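Local coordinates for major capsid protein (Faustovirus, PDB 5J7O), which probably builds the shell of this large DNA virus, as a double jelly-roll capsid protein that assembles into trimers, at residues E477-V482 against Y515-E520; G450-N455 against R466-L471. All blocks are in the same frame, centred on the assembly; numbering follows the deposited sequence.

Contact 1 of 2, residues E477-V482 against Y515-E520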
loop_
_atom_site.group_PDB
_atom_site.type_symbol
_atom_site.label_atom_id
_atom_site.label_comp_id
_atom_site.label_asym_id
_atom_site.label_seq_id
_atom_site.Cartn_x
_atom_site.Cartn_y
_atom_site.Cartn_z
ATOM N N GLU B 477 21.602 6.898 -2.695
ATOM C CA GLU B 477 21.450 8.220 -3.286
ATOM C C GLU B 477 20.843 9.176 -2.273
ATOM O O GLU B 477 19.692 8.979 -1.853
ATOM C CB GLU B 477 20.577 8.151 -4.538
ATOM C CG GLU B 477 20.218 9.509 -5.117
ATOM C CD GLU B 477 21.386 10.186 -5.809
ATOM O OE1 GLU B 477 22.483 9.591 -5.873
ATOM O OE2 GLU B 477 21.203 11.320 -6.297
ATOM N N PRO B 478 21.565 10.214 -1.854
ATOM C CA PRO B 478 21.003 11.154 -0.879
ATOM C C PRO B 478 19.929 12.039 -1.497
ATOM O O PRO B 478 20.016 12.436 -2.662
ATOM C CB PRO B 478 22.217 11.984 -0.440
ATOM C CG PRO B 478 23.418 11.193 -0.875
ATOM C CD PRO B 478 22.990 10.471 -2.112
ATOM N N VAL B 479 18.908 12.336 -0.699
ATOM C CA VAL B 479 17.895 13.335 -1.024
ATOM C C VAL B 479 17.869 14.332 0.125
ATOM O O VAL B 479 17.676 13.943 1.283
ATOM C CB VAL B 479 16.509 12.708 -1.244
ATOM C CG1 VAL B 479 15.462 13.795 -1.436
ATOM C CG2 VAL B 479 16.534 11.775 -2.443
ATOM N N TYR B 480 18.068 15.608 -0.189
ATOM C CA TYR B 480 18.254 16.646 0.816
ATOM C C TYR B 480 17.007 17.511 0.937
ATOM O O TYR B 480 16.513 18.040 -0.065
ATOM C CB TYR B 480 19.456 17.529 0.477
ATOM C CG TYR B 480 20.798 16.843 0.594
ATOM C CD1 TYR B 480 21.391 16.644 1.833
ATOM C CD2 TYR B 480 21.480 16.414 -0.537
ATOM C CE1 TYR B 480 22.621 16.024 1.945
ATOM C CE2 TYR B 480 22.711 15.794 -0.436
ATOM C CZ TYR B 480 23.276 15.601 0.807
ATOM O OH TYR B 480 24.502 14.985 0.914
ATOM N N ASP B 481 16.508 17.652 2.162
ATOM C CA ASP B 481 15.555 18.702 2.498
ATOM C C ASP B 481 16.345 19.911 2.979
ATOM O O ASP B 481 17.030 19.841 4.005
ATOM C CB ASP B 481 14.569 18.237 3.570
ATOM C CG ASP B 481 13.633 17.152 3.074
ATOM O OD1 ASP B 481 13.524 16.970 1.842
ATOM O OD2 ASP B 481 12.997 16.486 3.918
ATOM N N VAL B 482 16.259 21.013 2.238
ATOM C CA VAL B 482 17.103 22.181 2.462
ATOM C C VAL B 482 16.227 23.351 2.885
ATOM O O VAL B 482 15.228 23.657 2.223
ATOM C CB VAL B 482 17.917 22.540 1.205
ATOM C CG1 VAL B 482 18.977 23.580 1.537
ATOM C CG2 VAL B 482 18.547 21.291 0.605
ATOM N N TYR B 515 17.227 11.921 3.218
ATOM C CA TYR B 515 16.763 10.566 2.962
ATOM C C TYR B 515 17.808 9.804 2.158
ATOM O O TYR B 515 18.581 10.394 1.397
ATOM C CB TYR B 515 15.436 10.559 2.191
ATOM C CG TYR B 515 14.284 11.278 2.859
ATOM C CD1 TYR B 515 14.084 12.639 2.666
ATOM C CD2 TYR B 515 13.377 10.590 3.656
ATOM C CE1 TYR B 515 13.025 13.298 3.263
ATOM C CE2 TYR B 515 12.314 11.242 4.258
ATOM C CZ TYR B 515 12.143 12.596 4.058
ATOM O OH TYR B 515 11.088 13.248 4.654
ATOM N N ILE B 516 17.822 8.484 2.326
ATOM C CA ILE B 516 18.652 7.590 1.527
ATOM C C ILE B 516 17.730 6.768 0.636
ATOM O O ILE B 516 16.864 6.037 1.133
ATOM C CB ILE B 516 19.523 6.676 2.403
ATOM C CG1 ILE B 516 20.665 7.467 3.043
ATOM C CG2 ILE B 516 20.078 5.524 1.576
ATOM C CD1 ILE B 516 21.712 7.930 2.053
ATOM N N VAL B 517 17.912 6.891 -0.672
ATOM C CA VAL B 517 17.137 6.135 -1.653
ATOM C C VAL B 517 17.945 4.899 -2.037
ATOM O O VAL B 517 19.053 5.043 -2.576
ATOM C CB VAL B 517 16.812 6.979 -2.893
ATOM C CG1 VAL B 517 16.097 6.132 -3.934
ATOM C CG2 VAL B 517 15.962 8.177 -2.509
ATOM N N PRO B 518 17.450 3.688 -1.774
ATOM C CA PRO B 518 18.139 2.475 -2.234
ATOM C C PRO B 518 17.885 2.240 -3.715
ATOM O O PRO B 518 16.782 1.863 -4.122
ATOM C CB PRO B 518 17.519 1.374 -1.360
ATOM C CG PRO B 518 16.159 1.887 -1.027
ATOM C CD PRO B 518 16.282 3.384 -0.929
ATOM N N VAL B 519 18.912 2.470 -4.529
ATOM C CA VAL B 519 18.818 2.338 -5.978
ATOM C C VAL B 519 19.345 0.966 -6.370
ATOM O O VAL B 519 20.498 0.625 -6.075
ATOM C CB VAL B 519 19.595 3.454 -6.695
ATOM C CG1 VAL B 519 19.486 3.288 -8.203
ATOM C CG2 VAL B 519 19.075 4.817 -6.266
ATOM N N GLU B 520 18.508 0.181 -7.044
ATOM C CA GLU B 520 18.844 -1.189 -7.404
ATOM C C GLU B 520 19.420 -1.244 -8.814
ATOM O O GLU B 520 18.826 -0.711 -9.756
ATOM C CB GLU B 520 17.607 -2.083 -7.310
ATOM C CG GLU B 520 17.021 -2.191 -5.914
ATOM C CD GLU B 520 15.658 -2.855 -5.906
ATOM O OE1 GLU B 520 14.641 -2.131 -5.862
ATOM O OE2 GLU B 520 15.604 -4.102 -5.956
#
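Glu477, Pro478 and Val479 pair with Val517, Ile516 and Tyr515 in the antiparallel ladder of a long beta hairpin, strands 473-490 and 503-521, in the double jelly-roll capsid protein; the two short segments run 147° apart. Glu477 and Val517 form a hydrogen-bonded pair, with Glu477 N 3.2 Å from Val517 O and Val517 N 3.0 Å from Glu477 O. Val479 and Tyr515 form the next one; the shorter of its two bonds, Tyr515 N to Val479 O, measures 2.8 Å. Pro478 falls at the non-hydrogen-bonded position between them, where its missing N-H costs the ladder nothing, and its CA makes a C-H contact with Tyr515 O at 3.4 Å.

Glu477, Val479, Tyr515 and Val517 share one face of the sheet. There Val479 CG2 meets Val517 CG2 on the diagonal at 3.6 Å, each methyl lying beside its own backbone N. Glu477 packs with its CB on Val519 CG2, while CG, anti to the backbone N (chi1 173°), leads the carboxylate away to Ala270 and Asn240 of the third subunit. The hairpin is thus part of the trimer interface, and at Tyr515 and Ile516 a strand of the second subunit continues the sheet by antiparallel pairing. Further along, Asp481 approaches the edge of the Tyr515 ring, with carboxylate and ring planes 71° apart; Asp481 OD2 comes to 3.3 Å from Tyr515 CE1.

Contact 2 of 2, residues G450-N455 against R466-L471; sequences GLRPAN and RDWHHL
Arg452 and Leu471 carry most of this buried contact, in which the end of strand 444-453 meets the loop that follows helix 464-467. The arginine extends past the turn of that loop: its CG, anti to the backbone N (chi1 170°), lies 3.6 Å from His470 O, and bends at chi2 and chi3 bring the guanidinium up to the carbonyl two residues earlier, with Arg452 NH2 2.9 Å from Trp468 O. His470 O sits near the guanidinium plane, at its edge, whereas Trp468 O approaches obliquely. Arg452 NH2 also comes to 4.0 Å from Trp468 CE3, on the benzene part of the indole.

Leu471 spreads its two methyls along the strand, CD1 at 4.1 Å from Gly450 CA and CD2 at 4.2 Å from Arg452 CB. The carbonyl oxygens Leu451 O and Leu471 O are only 3.1 Å apart, two acceptors that need donors around them. The hydroxyl of Thr523 serves Leu451 O, with a weaker bond to Leu471 O that must share the same proton. A water provides another link, accepting from Leu451 N at 2.8 Å and donating to Leu471 O at 3.0 Å, and so stitches strand to loop.

A second shell holds the loop in shape. His470 N bonds back to Asp467 O, Asp563 takes the N-H of Leu471, and Asn456 donates to His470 O. The Trp468 ring, covered on one face by His469 CB, is tied through NE1 to Glu179 O, while helix 203-212 packs on Arg452, Trp468 and Leu471. Strand 444-453 is itself held to strand 607-620 by backbone bonds, Gly450 with Ile610 and Arg452 with Asp608, within a four-stranded antiparallel sheet of the kind expected in a jelly roll.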
loop_
_atom_site.group_PDB
_atom_site.type_symbol
_atom_site.label_atom_id
_atom_site.label_comp_id
_atom_site.label_asym_id
_atom_site.label_seq_id
_atom_site.Cartn_x
_atom_site.Cartn_y
_atom_site.Cartn_z
ATOM N N GLY B 450 18.419 -15.883 -8.441
ATOM C CA GLY B 450 18.993 -14.583 -8.155
ATOM C C GLY B 450 20.498 -14.626 -8.287
ATOM O O GLY B 450 21.122 -15.687 -8.179
ATOM N N LEU B 451 21.075 -13.449 -8.531
ATOM C CA LEU B 451 22.525 -13.267 -8.622
ATOM C C LEU B 451 22.885 -12.165 -7.629
ATOM O O LEU B 451 22.914 -10.983 -7.978
ATOM C CB LEU B 451 22.955 -12.923 -10.048
ATOM C CG LEU B 451 24.457 -12.881 -10.343
ATOM C CD1 LEU B 451 25.111 -14.217 -10.030
ATOM C CD2 LEU B 451 24.712 -12.488 -11.789
ATOM N N ARG B 452 23.156 -12.563 -6.388
ATOM C CA ARG B 452 23.319 -11.614 -5.295
ATOM C C ARG B 452 24.778 -11.193 -5.175
ATOM O O ARG B 452 25.651 -12.061 -5.041
ATOM C CB ARG B 452 22.849 -12.228 -3.988
ATOM C CG ARG B 452 23.194 -11.410 -2.758
ATOM C CD ARG B 452 23.577 -12.315 -1.601
ATOM N NE ARG B 452 22.476 -12.543 -0.672
ATOM C CZ ARG B 452 22.507 -13.437 0.309
ATOM N NH1 ARG B 452 23.581 -14.197 0.481
ATOM N NH2 ARG B 452 21.466 -13.576 1.116
ATOM N N PRO B 453 25.086 -9.896 -5.214
ATOM C CA PRO B 453 26.479 -9.465 -5.044
ATOM C C PRO B 453 27.016 -9.876 -3.683
ATOM O O PRO B 453 26.329 -9.770 -2.664
ATOM C CB PRO B 453 26.399 -7.939 -5.180
ATOM C CG PRO B 453 25.109 -7.678 -5.892
ATOM C CD PRO B 453 24.178 -8.761 -5.447
ATOM N N ALA B 454 28.265 -10.352 -3.676
ATOM C CA ALA B 454 28.875 -10.822 -2.436
ATOM C C ALA B 454 28.962 -9.718 -1.392
ATOM O O ALA B 454 28.924 -9.998 -0.188
ATOM C CB ALA B 454 30.265 -11.393 -2.719
ATOM N N ASN B 455 29.068 -8.460 -1.828
ATOM C CA ASN B 455 29.203 -7.351 -0.890
ATOM C C ASN B 455 27.935 -7.115 -0.078
ATOM O O ASN B 455 28.001 -6.463 0.969
ATOM C CB ASN B 455 29.590 -6.076 -1.640
ATOM C CG ASN B 455 29.925 -4.930 -0.706
ATOM O OD1 ASN B 455 29.143 -3.991 -0.549
ATOM N ND2 ASN B 455 31.087 -5.008 -0.069
ATOM N N ARG B 466 20.795 -4.052 5.624
ATOM C CA ARG B 466 19.697 -3.871 4.680
ATOM C C ARG B 466 19.871 -4.655 3.388
ATOM O O ARG B 466 18.900 -5.211 2.872
ATOM C CB ARG B 466 19.545 -2.382 4.345
ATOM C CG ARG B 466 18.408 -2.046 3.404
ATOM C CD ARG B 466 18.616 -0.670 2.796
ATOM N NE ARG B 466 19.738 -0.661 1.861
ATOM C CZ ARG B 466 20.299 0.440 1.373
ATOM N NH1 ARG B 466 19.852 1.635 1.738
ATOM N NH2 ARG B 466 21.313 0.349 0.524
ATOM N N ASP B 467 21.094 -4.728 2.859
ATOM C CA ASP B 467 21.330 -5.311 1.544
ATOM C C ASP B 467 21.392 -6.833 1.548
ATOM O O ASP B 467 21.433 -7.427 0.465
ATOM C CB ASP B 467 22.637 -4.772 0.952
ATOM C CG ASP B 467 22.585 -3.284 0.671
ATOM O OD1 ASP B 467 21.470 -2.723 0.631
ATOM O OD2 ASP B 467 23.661 -2.678 0.482
ATOM N N TRP B 468 21.394 -7.479 2.717
ATOM C CA TRP B 468 21.680 -8.911 2.759
ATOM C C TRP B 468 20.622 -9.732 2.028
ATOM O O TRP B 468 20.945 -10.767 1.434
ATOM C CB TRP B 468 21.818 -9.382 4.208
ATOM C CG TRP B 468 20.521 -9.538 4.931
ATOM C CD1 TRP B 468 19.869 -8.590 5.664
ATOM C CD2 TRP B 468 19.715 -10.719 4.997
ATOM N NE1 TRP B 468 18.706 -9.107 6.181
ATOM C CE2 TRP B 468 18.588 -10.413 5.785
ATOM C CE3 TRP B 468 19.836 -12.006 4.464
ATOM C CZ2 TRP B 468 17.589 -11.346 6.052
ATOM C CZ3 TRP B 468 18.845 -12.931 4.732
ATOM C CH2 TRP B 468 17.737 -12.596 5.519
ATOM N N HIS B 469 19.363 -9.295 2.051
ATOM C CA HIS B 469 18.303 -10.026 1.369
ATOM C C HIS B 469 18.030 -9.511 -0.041
ATOM O O HIS B 469 17.264 -10.142 -0.776
ATOM C CB HIS B 469 17.010 -9.983 2.195
ATOM C CG HIS B 469 16.461 -8.605 2.399
ATOM N ND1 HIS B 469 15.612 -8.001 1.496
ATOM C CD2 HIS B 469 16.638 -7.715 3.403
ATOM C CE1 HIS B 469 15.290 -6.798 1.937
ATOM N NE2 HIS B 469 15.900 -6.599 3.091
ATOM N N HIS B 470 18.644 -8.401 -0.439
ATOM C CA HIS B 470 18.466 -7.901 -1.794
ATOM C C HIS B 470 19.261 -8.740 -2.787
ATOM O O HIS B 470 20.391 -9.153 -2.513
ATOM C CB HIS B 470 18.898 -6.440 -1.880
ATOM C CG HIS B 470 17.925 -5.483 -1.266
ATOM N ND1 HIS B 470 16.935 -4.862 -1.996
ATOM C CD2 HIS B 470 17.792 -5.036 0.006
ATOM C CE1 HIS B 470 16.234 -4.072 -1.201
ATOM N NE2 HIS B 470 16.734 -4.160 0.019
ATOM N N LEU B 471 18.663 -8.985 -3.951
ATOM C CA LEU B 471 19.287 -9.782 -4.998
ATOM C C LEU B 471 19.927 -8.930 -6.088
ATOM O O LEU B 471 20.326 -9.469 -7.125
ATOM C CB LEU B 471 18.262 -10.739 -5.612
ATOM C CG LEU B 471 17.616 -11.727 -4.638
ATOM C CD1 LEU B 471 16.654 -12.657 -5.364
ATOM C CD2 LEU B 471 18.680 -12.523 -3.893
HETATM O O HOH W 1 19.439 -11.292 -9.270
#

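How the contacts relate
Contact 2 comes first along the chain and closes before contact 1 opens: strand 444-453, helix 464-467 and then the long hairpin of strands 473-490 and 503-521 follow one another, all within the region of the chain that matches the large DNA virus major capsid protein family. The centres lie about 20 Å apart, yet the contacts touch, since Arg466 NH1 is 3.9 Å from both Pro518 CB and Ile516 CG2. Contact 2 belongs to the buried interior of one chain, beside a sheet that includes strands 444-453 and 607-620; contact 1 lies on a different sheet and meets both other subunits. The short helix and its loop therefore connect a subunit's interior to a hairpin engaged in trimer assembly.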